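Local coordinates for probable glutathione S-transferase (PDB 3H1N), which probably catalyses conjugation of glutathione to electrophilic substrates, at residues L24-W27 with D28-G32. Sequence-based numbering, arbitrary orientation.
Sequences LWYW and DGIPG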
ATOM      1  N   LEU B  24     -19.924   4.082  -3.766  1.00  8.35           N
ATOM      2  CA  LEU B  24     -18.744   4.336  -2.933  1.00  8.27           C
ATOM      3  C   LEU B  24     -19.151   4.263  -1.474  1.00  8.54           C
ATOM      4  O   LEU B  24     -20.088   4.949  -1.058  1.00  8.52           O
ATOM      5  CB  LEU B  24     -18.135   5.712  -3.232  1.00  8.40           C
ATOM      6  CG  LEU B  24     -16.955   6.163  -2.355  1.00  7.79           C
ATOM      7  CD1 LEU B  24     -15.781   5.172  -2.472  1.00  9.59           C
ATOM      8  CD2 LEU B  24     -16.524   7.614  -2.689  1.00 10.75           C
ATOM      9  N   TRP B  25     -18.458   3.415  -0.713  1.00  8.06           N
ATOM     10  CA  TRP B  25     -18.700   3.289   0.718  1.00  8.76           C
ATOM     11  C   TRP B  25     -17.468   3.773   1.497  1.00  9.39           C
ATOM     12  O   TRP B  25     -16.410   3.124   1.475  1.00  8.72           O
ATOM     13  CB  TRP B  25     -19.009   1.835   1.089  1.00  8.46           C
ATOM     14  CG  TRP B  25     -20.360   1.365   0.639  1.00  9.19           C
ATOM     15  CD1 TRP B  25     -20.653   0.705  -0.518  1.00  9.04           C
ATOM     16  CD2 TRP B  25     -21.609   1.542   1.331  1.00 10.62           C
ATOM     17  NE1 TRP B  25     -22.004   0.440  -0.581  1.00 10.83           N
ATOM     18  CE2 TRP B  25     -22.613   0.941   0.540  1.00 10.54           C
ATOM     19  CE3 TRP B  25     -21.971   2.149   2.542  1.00 10.59           C
ATOM     20  CZ2 TRP B  25     -23.963   0.926   0.919  1.00 10.70           C
ATOM     21  CZ3 TRP B  25     -23.318   2.127   2.928  1.00 10.36           C
ATOM     22  CH2 TRP B  25     -24.291   1.513   2.119  1.00 10.31           C
ATOM     23  N   TYR B  26     -17.605   4.931   2.146  1.00  9.68           N
ATOM     24  CA  TYR B  26     -16.554   5.470   3.015  1.00 10.46           C
ATOM     25  C   TYR B  26     -17.148   6.322   4.136  1.00 11.19           C
ATOM     26  O   TYR B  26     -18.202   6.942   3.948  1.00 11.20           O
ATOM     27  CB  TYR B  26     -15.503   6.288   2.225  1.00 10.80           C
ATOM     28  CG  TYR B  26     -14.328   6.640   3.105  1.00 12.00           C
ATOM     29  CD1 TYR B  26     -13.459   5.642   3.547  1.00 10.44           C
ATOM     30  CD2 TYR B  26     -14.123   7.949   3.562  1.00 10.92           C
ATOM     31  CE1 TYR B  26     -12.398   5.925   4.405  1.00 12.15           C
ATOM     32  CE2 TYR B  26     -13.052   8.247   4.429  1.00 11.90           C
ATOM     33  CZ  TYR B  26     -12.200   7.223   4.841  1.00 13.76           C
ATOM     34  OH  TYR B  26     -11.134   7.466   5.677  1.00 14.89           O
ATOM     35  N   TRP B  27     -16.455   6.357   5.281  1.00 11.64           N
ATOM     36  CA  TRP B  27     -16.862   7.158   6.454  1.00 11.90           C
ATOM     37  C   TRP B  27     -17.298   8.567   6.069  1.00 11.80           C
ATOM     38  O   TRP B  27     -16.648   9.219   5.251  1.00 11.70           O
ATOM     39  CB  TRP B  27     -15.720   7.250   7.481  1.00 11.74           C
ATOM     40  CG  TRP B  27     -15.190   5.901   7.893  1.00 12.13           C
ATOM     41  CD1 TRP B  27     -13.990   5.354   7.556  1.00 12.21           C
ATOM     42  CD2 TRP B  27     -15.864   4.938   8.709  1.00 12.58           C
ATOM     43  NE1 TRP B  27     -13.875   4.085   8.111  1.00 12.48           N
ATOM     44  CE2 TRP B  27     -15.014   3.815   8.824  1.00 13.50           C
ATOM     45  CE3 TRP B  27     -17.106   4.915   9.356  1.00 13.37           C
ATOM     46  CZ2 TRP B  27     -15.370   2.680   9.557  1.00 14.83           C
ATOM     47  CZ3 TRP B  27     -17.457   3.782  10.089  1.00 15.61           C
ATOM     48  CH2 TRP B  27     -16.585   2.681  10.179  1.00 13.51           C
ATOM     49  N   ASP B  28     -18.395   9.027   6.656  1.00 12.21           N
ATOM     50  CA  ASP B  28     -18.828  10.419   6.534  1.00 12.32           C
ATOM     51  C   ASP B  28     -18.009  11.243   7.529  1.00 12.74           C
ATOM     52  O   ASP B  28     -17.391  10.678   8.429  1.00 12.78           O
ATOM     53  CB  ASP B  28     -20.328  10.524   6.852  1.00 12.60           C
ATOM     54  CG  ASP B  28     -20.965  11.844   6.380  1.00 12.85           C
ATOM     55  OD1 ASP B  28     -20.279  12.709   5.798  1.00 14.17           O
ATOM     56  OD2 ASP B  28     -22.179  12.014   6.596  1.00 13.01           O
ATOM     57  N   GLY B  29     -17.997  12.566   7.369  1.00 12.91           N
ATOM     58  CA  GLY B  29     -17.407  13.455   8.378  1.00 13.51           C
ATOM     59  C   GLY B  29     -16.014  14.002   8.102  1.00 13.52           C
ATOM     60  O   GLY B  29     -15.716  15.135   8.471  1.00 14.02           O
ATOM     61  N   ILE B  30     -15.167  13.188   7.472  1.00 13.54           N
ATOM     62  CA  ILE B  30     -13.781  13.533   7.144  1.00 13.81           C
ATOM     63  C   ILE B  30     -13.548  13.226   5.648  1.00 13.35           C
ATOM     64  O   ILE B  30     -14.224  12.340   5.102  1.00 13.63           O
ATOM     65  CB  ILE B  30     -12.781  12.696   8.011  1.00 14.33           C
ATOM     66  CG1 ILE B  30     -13.007  11.190   7.799  1.00 15.38           C
ATOM     67  CG2 ILE B  30     -12.915  13.070   9.486  1.00 15.36           C
ATOM     68  CD1 ILE B  30     -11.868  10.250   8.260  1.00 18.04           C
ATOM     69  N   PRO B  31     -12.604  13.942   4.982  1.00 12.58           N
ATOM     70  CA  PRO B  31     -12.294  13.550   3.602  1.00 11.78           C
ATOM     71  C   PRO B  31     -11.650  12.160   3.605  1.00 11.05           C
ATOM     72  O   PRO B  31     -12.050  11.294   2.823  1.00 10.67           O
ATOM     73  CB  PRO B  31     -11.314  14.626   3.128  1.00 12.18           C
ATOM     74  CG  PRO B  31     -11.581  15.815   4.025  1.00 12.20           C
ATOM     75  CD  PRO B  31     -11.942  15.210   5.355  1.00 13.00           C
ATOM     76  N   GLY B  32     -10.687  11.954   4.501  1.00 10.64           N
ATOM     77  CA  GLY B  32     -10.068  10.620   4.710  1.00 10.56           C
ATOM     78  C   GLY B  32      -9.526   9.928   3.463  1.00 11.10           C
ATOM     79  O   GLY B  32      -9.152  10.578   2.492  1.00 11.43           O
TER
HETATM   80  O   HOH W   1     -15.785  11.012   3.419  1.00 12.63           O
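Tyr26 reaches across the turn and lays the outer end of its phenol ring against the backbone of Pro31 and Gly32. Its hydroxyl OH lies 3.5 Å from Gly32 CA, and Tyr26 CE2 lies 3.6 Å from Pro31 O. From Ile30 comes the methyl CD1, 3.9 Å from Tyr26 OH, while Ile30 O sits at the ring's edge near its plane. Trp27 CB lies over one face, 4.2 Å above the plane and offset toward the rim. The chi1 of -171°, which puts CG beside the carbonyl carbon and opposite the backbone N, turns the ring toward the start of helix 34-43, where its hydroxyl hydrogen-bonds with Arg33 N. At the edge of the ring, in its plane, a water lies 2.7 Å from both Trp27 O and Ile30 O and links the two carbonyls. This is the loop after the first strand, 22-25, of the thioredoxin-like N-terminal domain; Tyr26 occupies the position of the tyrosine that activates the glutathione thiol in Tyr-type glutathione transferases, consistent with such a role. Further round the bend, Asp28 OD1 accepts a weak hydrogen bond from Gly29 N (2.8 Å, 128° at the hydrogen) and makes a long, weak ion pair with Arg53. Trp27 directs its indole away from the turn onto Met59 and Leu60.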